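Local coordinates for flavin-nucleotide-binding protein (Azotobacter vinelandii, PDB 6RK0), which binds FAD and heme b and probably works as a low-potential terminal oxidase associated with the iron-only nitrogenase, at residues Leu83-Gly97 against Cys109-Leu122. Residues are numbered along the deposited sequence; the frame is centred on the assembly and turned at random. Where two conformers were deposited one is given.
Sequences LEHQDICLTVSLLDG and CNFRSVMLLGRAEL. With FAD (flavin-adenine dinucleotide), chain G.
R112 lies against D96 and L94 where strands 88-97 and 109-118 run antiparallel, a worked example of how one hairpin can give its two faces different work. Its guanidinium grips the carboxylate side-on: NE reaches D96 OD2 and NH2 reaches D96 OD1, the latter bond 2.9 Å long and almost straight at 175°. L94 CD1 is a methyl knob set against the middle of one flat guanidinium face, 3.6 Å from R112 CZ. The bend at chi3 (-75°) turns the arginine's end back over the neighbouring strand, and NH2 also meets the C-terminal carboxylate of G225. A methionine in its place would probably leave D96 without this charged mate and L94 CD1 without the flat group it rests on. Beside this pair D96 and G97 both face N110, a classic beta bulge that shifts the register by one residue.

Further along this face L90 and L116 lie against L164, packing into the subunit's own fold. Beyond G118, the small methyl of A120 fits between L83 CD1 and I88 CD1. R119, folded at chi2 and chi3, lays its guanidinium over the backbone of H85 and Q86 and directs NE and NH2 to the single oxygen D87 OD1; D87 OD2 pairs with R18.

The opposite face is shared by FAD and the second subunit, whose V57 and F56 pack on M115 and L117. L117 CD2 also fits against C89 SG (3.7 Å). The flavin lies over one face of F111, C8 displaced toward the rim, with C8M 3.4 Å from F111 CD1. S113 OG donates to adenine N1A (2.8 Å), and the extended M115 slides CE against adenine C5A (3.5 Å). The hairpin belongs to the FMN-binding-type antiparallel beta fold and here forms one wall of the FAD pocket.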
# COMPACT_ATOMS: atom_id res chain seq x y z
N LEU A 83 16.59 9.50 7.36
CA LEU A 83 15.86 9.05 8.54
C LEU A 83 16.63 9.33 9.83
O LEU A 83 16.03 9.34 10.90
CB LEU A 83 15.41 7.60 8.39
CG LEU A 83 16.50 6.55 8.30
CD1 LEU A 83 17.12 6.22 9.64
CD2 LEU A 83 15.92 5.22 7.68
N GLU A 84 17.93 9.60 9.75
CA GLU A 84 18.66 9.77 11.00
C GLU A 84 18.28 11.06 11.74
O GLU A 84 18.53 11.17 12.94
CB GLU A 84 20.16 9.66 10.75
CG GLU A 84 20.57 8.24 10.38
CD GLU A 84 22.06 8.01 10.51
OE1 GLU A 84 22.81 8.56 9.67
OE2 GLU A 84 22.47 7.29 11.45
N HIS A 85 17.70 12.01 11.04
CA HIS A 85 17.49 13.34 11.60
C HIS A 85 16.04 13.80 11.60
O HIS A 85 15.77 14.99 11.77
CB HIS A 85 18.38 14.34 10.86
CG HIS A 85 19.83 13.95 10.87
ND1 HIS A 85 20.57 13.87 12.03
CD2 HIS A 85 20.66 13.57 9.86
CE1 HIS A 85 21.80 13.48 11.73
NE2 HIS A 85 21.88 13.30 10.43
N GLN A 86 15.08 12.88 11.47
CA GLN A 86 13.67 13.26 11.52
C GLN A 86 12.84 12.08 11.98
O GLN A 86 13.17 10.93 11.70
CB GLN A 86 13.16 13.74 10.15
CG GLN A 86 13.14 12.64 9.12
CD GLN A 86 12.65 13.16 7.79
OE1 GLN A 86 11.42 13.24 7.54
NE2 GLN A 86 13.57 13.61 6.94
N ASP A 87 11.73 12.39 12.64
CA ASP A 87 10.74 11.38 12.96
C ASP A 87 9.95 11.06 11.68
O ASP A 87 9.53 11.96 10.95
CB ASP A 87 9.77 11.87 14.03
CG ASP A 87 10.36 11.91 15.44
OD1 ASP A 87 11.59 11.70 15.61
OD2 ASP A 87 9.59 12.18 16.39
N ILE A 88 9.75 9.77 11.44
CA ILE A 88 9.04 9.26 10.26
C ILE A 88 7.73 8.61 10.65
O ILE A 88 7.42 8.39 11.83
CB ILE A 88 9.94 8.32 9.44
CG1 ILE A 88 10.33 7.09 10.26
CG2 ILE A 88 11.13 9.08 8.85
CD1 ILE A 88 10.94 5.96 9.45
N CYS A 89 6.97 8.25 9.61
CA CYS A 89 5.77 7.43 9.75
C CYS A 89 5.97 6.22 8.86
O CYS A 89 6.23 6.36 7.68
CB CYS A 89 4.55 8.21 9.28
SG CYS A 89 2.97 7.29 9.31
N LEU A 90 5.78 5.03 9.42
CA LEU A 90 5.79 3.78 8.65
C LEU A 90 4.36 3.23 8.73
O LEU A 90 3.86 2.91 9.82
CB LEU A 90 6.84 2.82 9.20
CG LEU A 90 7.05 1.53 8.41
CD1 LEU A 90 8.45 0.98 8.67
CD2 LEU A 90 5.99 0.48 8.77
N THR A 91 3.68 3.16 7.58
CA THR A 91 2.31 2.71 7.50
C THR A 91 2.26 1.34 6.85
O THR A 91 2.89 1.10 5.82
CB THR A 91 1.46 3.72 6.72
OG1 THR A 91 1.41 4.92 7.51
CG2 THR A 91 0.05 3.20 6.44
N VAL A 92 1.45 0.45 7.42
CA VAL A 92 1.19 -0.86 6.85
C VAL A 92 -0.31 -0.98 6.71
O VAL A 92 -1.04 -0.92 7.71
CB VAL A 92 1.77 -1.98 7.73
CG1 VAL A 92 1.39 -3.33 7.14
CG2 VAL A 92 3.29 -1.84 7.84
N SER A 93 -0.78 -1.18 5.48
CA SER A 93 -2.21 -1.30 5.20
C SER A 93 -2.51 -2.64 4.54
O SER A 93 -1.76 -3.13 3.70
CB SER A 93 -2.75 -0.18 4.34
OG SER A 93 -2.06 -0.07 3.15
N LEU A 94 -3.69 -3.17 4.85
CA LEU A 94 -4.30 -4.31 4.17
C LEU A 94 -5.73 -3.98 3.85
O LEU A 94 -6.54 -3.70 4.75
CB LEU A 94 -4.20 -5.61 4.96
CG LEU A 94 -2.80 -6.21 5.02
CD1 LEU A 94 -2.72 -7.29 6.07
CD2 LEU A 94 -2.34 -6.73 3.65
N LEU A 95 -6.08 -4.06 2.56
CA LEU A 95 -7.45 -3.89 2.08
C LEU A 95 -8.15 -5.25 2.11
O LEU A 95 -7.69 -6.19 1.46
CB LEU A 95 -7.42 -3.29 0.68
CG LEU A 95 -8.76 -3.19 -0.02
CD1 LEU A 95 -9.78 -2.33 0.78
CD2 LEU A 95 -8.55 -2.61 -1.42
N ASP A 96 -9.26 -5.35 2.86
CA ASP A 96 -9.92 -6.62 3.10
C ASP A 96 -11.31 -6.74 2.46
O ASP A 96 -11.86 -7.84 2.43
CB ASP A 96 -10.04 -6.90 4.60
CG ASP A 96 -8.68 -6.97 5.30
OD1 ASP A 96 -7.72 -7.50 4.67
OD2 ASP A 96 -8.56 -6.54 6.48
N GLY A 97 -11.90 -5.65 1.97
CA GLY A 97 -13.19 -5.78 1.29
C GLY A 97 -13.73 -4.42 0.93
O GLY A 97 -13.35 -3.41 1.52
N CYS A 109 -14.74 0.44 3.43
CA CYS A 109 -13.96 -0.75 3.14
C CYS A 109 -13.59 -1.41 4.45
O CYS A 109 -13.46 -0.76 5.48
CB CYS A 109 -12.70 -0.48 2.30
SG CYS A 109 -11.35 0.31 3.21
N ASN A 110 -13.47 -2.73 4.39
CA ASN A 110 -12.89 -3.47 5.50
C ASN A 110 -11.38 -3.46 5.31
O ASN A 110 -10.88 -3.51 4.18
CB ASN A 110 -13.46 -4.87 5.59
CG ASN A 110 -14.88 -4.85 6.14
OD1 ASN A 110 -15.20 -3.95 6.96
ND2 ASN A 110 -15.71 -5.78 5.73
N PHE A 111 -10.65 -3.36 6.41
CA PHE A 111 -9.21 -3.13 6.32
C PHE A 111 -8.58 -3.37 7.68
O PHE A 111 -9.26 -3.37 8.72
CB PHE A 111 -8.91 -1.70 5.85
CG PHE A 111 -9.36 -0.63 6.80
CD1 PHE A 111 -8.54 -0.18 7.84
CD2 PHE A 111 -10.62 -0.07 6.69
CE1 PHE A 111 -8.98 0.81 8.72
CE2 PHE A 111 -11.05 0.94 7.58
CZ PHE A 111 -10.21 1.38 8.57
N ARG A 112 -7.26 -3.46 7.64
CA ARG A 112 -6.40 -3.38 8.82
C ARG A 112 -5.29 -2.40 8.50
O ARG A 112 -4.68 -2.51 7.43
CB ARG A 112 -5.78 -4.75 9.14
CG ARG A 112 -6.78 -5.79 9.60
CD ARG A 112 -6.26 -7.20 9.44
NE ARG A 112 -6.30 -7.58 8.03
CZ ARG A 112 -5.72 -8.67 7.55
NH1 ARG A 112 -4.91 -9.41 8.33
NH2 ARG A 112 -5.91 -9.03 6.30
N SER A 113 -4.99 -1.47 9.39
CA SER A 113 -3.87 -0.58 9.15
C SER A 113 -3.19 -0.19 10.45
O SER A 113 -3.85 -0.03 11.49
CB SER A 113 -4.20 0.65 8.33
OG SER A 113 -5.13 1.44 8.95
N VAL A 114 -1.88 -0.03 10.36
CA VAL A 114 -1.08 0.42 11.50
C VAL A 114 -0.13 1.50 11.04
O VAL A 114 0.44 1.41 9.93
CB VAL A 114 -0.37 -0.75 12.22
CG1 VAL A 114 0.57 -1.50 11.28
CG2 VAL A 114 0.36 -0.26 13.50
N MET A 115 0.04 2.52 11.88
CA MET A 115 1.04 3.56 11.69
C MET A 115 1.99 3.47 12.87
O MET A 115 1.56 3.49 14.03
CB MET A 115 0.43 4.95 11.61
CG MET A 115 -0.45 5.14 10.39
SD MET A 115 -1.14 6.80 10.38
CE MET A 115 -2.21 6.71 8.93
N LEU A 116 3.28 3.39 12.57
CA LEU A 116 4.37 3.44 13.53
C LEU A 116 5.10 4.75 13.38
O LEU A 116 5.51 5.12 12.26
CB LEU A 116 5.38 2.31 13.27
CG LEU A 116 4.86 0.90 13.20
CD1 LEU A 116 5.99 -0.07 12.98
CD2 LEU A 116 4.03 0.52 14.43
N LEU A 117 5.27 5.47 14.48
CA LEU A 117 5.91 6.78 14.44
C LEU A 117 7.21 6.76 15.23
O LEU A 117 7.33 6.05 16.24
CB LEU A 117 5.01 7.84 15.07
CG LEU A 117 3.66 8.04 14.40
CD1 LEU A 117 3.00 9.26 14.91
CD2 LEU A 117 3.68 7.98 12.84
N GLY A 118 8.14 7.60 14.81
CA GLY A 118 9.29 7.89 15.65
C GLY A 118 10.58 7.95 14.88
O GLY A 118 10.62 8.15 13.67
N ARG A 119 11.67 7.81 15.63
CA ARG A 119 13.00 8.00 15.08
C ARG A 119 13.59 6.62 14.79
O ARG A 119 13.88 5.85 15.71
CB ARG A 119 13.87 8.78 16.06
CG ARG A 119 15.22 9.21 15.51
CD ARG A 119 15.11 10.21 14.39
NE ARG A 119 14.35 11.40 14.73
CZ ARG A 119 14.88 12.58 15.01
NH1 ARG A 119 16.21 12.76 15.00
NH2 ARG A 119 14.06 13.61 15.27
N ALA A 120 13.78 6.33 13.50
CA ALA A 120 14.41 5.10 13.09
C ALA A 120 15.92 5.19 13.32
O ALA A 120 16.49 6.27 13.49
CB ALA A 120 14.10 4.84 11.62
N GLU A 121 16.55 4.02 13.31
CA GLU A 121 17.97 3.87 13.58
C GLU A 121 18.61 2.99 12.53
O GLU A 121 18.03 1.97 12.15
CB GLU A 121 18.18 3.17 14.96
CG GLU A 121 17.48 3.89 16.12
CD GLU A 121 17.49 3.13 17.44
OE1 GLU A 121 18.25 2.13 17.59
OE2 GLU A 121 16.72 3.55 18.35
N LEU A 122 19.80 3.36 12.07
CA LEU A 122 20.52 2.51 11.13
C LEU A 122 21.37 1.49 11.88
O LEU A 122 21.92 1.78 12.94
CB LEU A 122 21.50 3.30 10.27
CG LEU A 122 20.87 4.28 9.32
CD1 LEU A 122 21.98 4.97 8.53
CD2 LEU A 122 19.80 3.67 8.39
PA FAD G . -6.99 11.48 12.58
O1A FAD G . -7.92 10.69 13.43
O2A FAD G . -7.07 12.97 12.65
O5B FAD G . -5.50 11.00 12.84
C5B FAD G . -4.96 11.05 14.18
C4B FAD G . -4.05 9.87 14.40
O4B FAD G . -4.81 8.65 14.21
C3B FAD G . -2.91 9.72 13.41
O3B FAD G . -1.83 10.59 13.70
C2B FAD G . -2.59 8.23 13.53
O2B FAD G . -1.76 8.02 14.64
C1B FAD G . -3.97 7.62 13.74
N9A FAD G . -4.56 7.10 12.51
C8A FAD G . -5.30 7.76 11.57
N7A FAD G . -5.62 7.03 10.54
C5A FAD G . -5.04 5.80 10.80
C6A FAD G . -5.01 4.58 10.08
N6A FAD G . -5.58 4.41 8.87
N1A FAD G . -4.33 3.55 10.62
C2A FAD G . -3.74 3.72 11.81
N3A FAD G . -3.69 4.81 12.58
C4A FAD G . -4.39 5.83 12.01
N1 FAD G . -10.12 7.54 4.66
C2 FAD G . -10.83 8.42 3.88
O2 FAD G . -11.17 9.53 4.30
N3 FAD G . -11.16 8.08 2.59
C4 FAD G . -10.83 6.91 1.98
O4 FAD G . -11.10 6.69 0.80
C4X FAD G . -10.13 5.97 2.83
N5 FAD G . -9.80 4.77 2.33
C5X FAD G . -9.04 3.91 3.13
C6 FAD G . -8.62 2.68 2.60
C7 FAD G . -7.84 1.80 3.35
C7M FAD G . -7.42 0.47 2.77
C8 FAD G . -7.46 2.17 4.66
C8M FAD G . -6.56 1.31 5.47
C9 FAD G . -7.91 3.38 5.19
C9A FAD G . -8.67 4.26 4.44
N10 FAD G . -9.14 5.49 4.96
C10 FAD G . -9.80 6.39 4.15
C1' FAD G . -8.84 5.92 6.34
C2' FAD G . -7.63 6.83 6.39
O2' FAD G . -6.44 6.06 6.37
C3' FAD G . -7.65 7.67 7.67
O3' FAD G . -7.70 6.81 8.80
C4' FAD G . -8.82 8.64 7.73
O4' FAD G . -8.88 9.39 6.51
C5' FAD G . -8.67 9.61 8.87
O5' FAD G . -7.39 10.27 8.78
P FAD G . -7.06 11.56 9.63
O1P FAD G . -8.10 12.63 9.45
O2P FAD G . -5.61 11.92 9.35
O3P FAD G . -7.16 10.94 11.10
O HOH W 1 13.60 8.23 11.47
O HOH W 2 20.94 5.77 13.13
O HOH W 3 -14.12 -7.93 4.28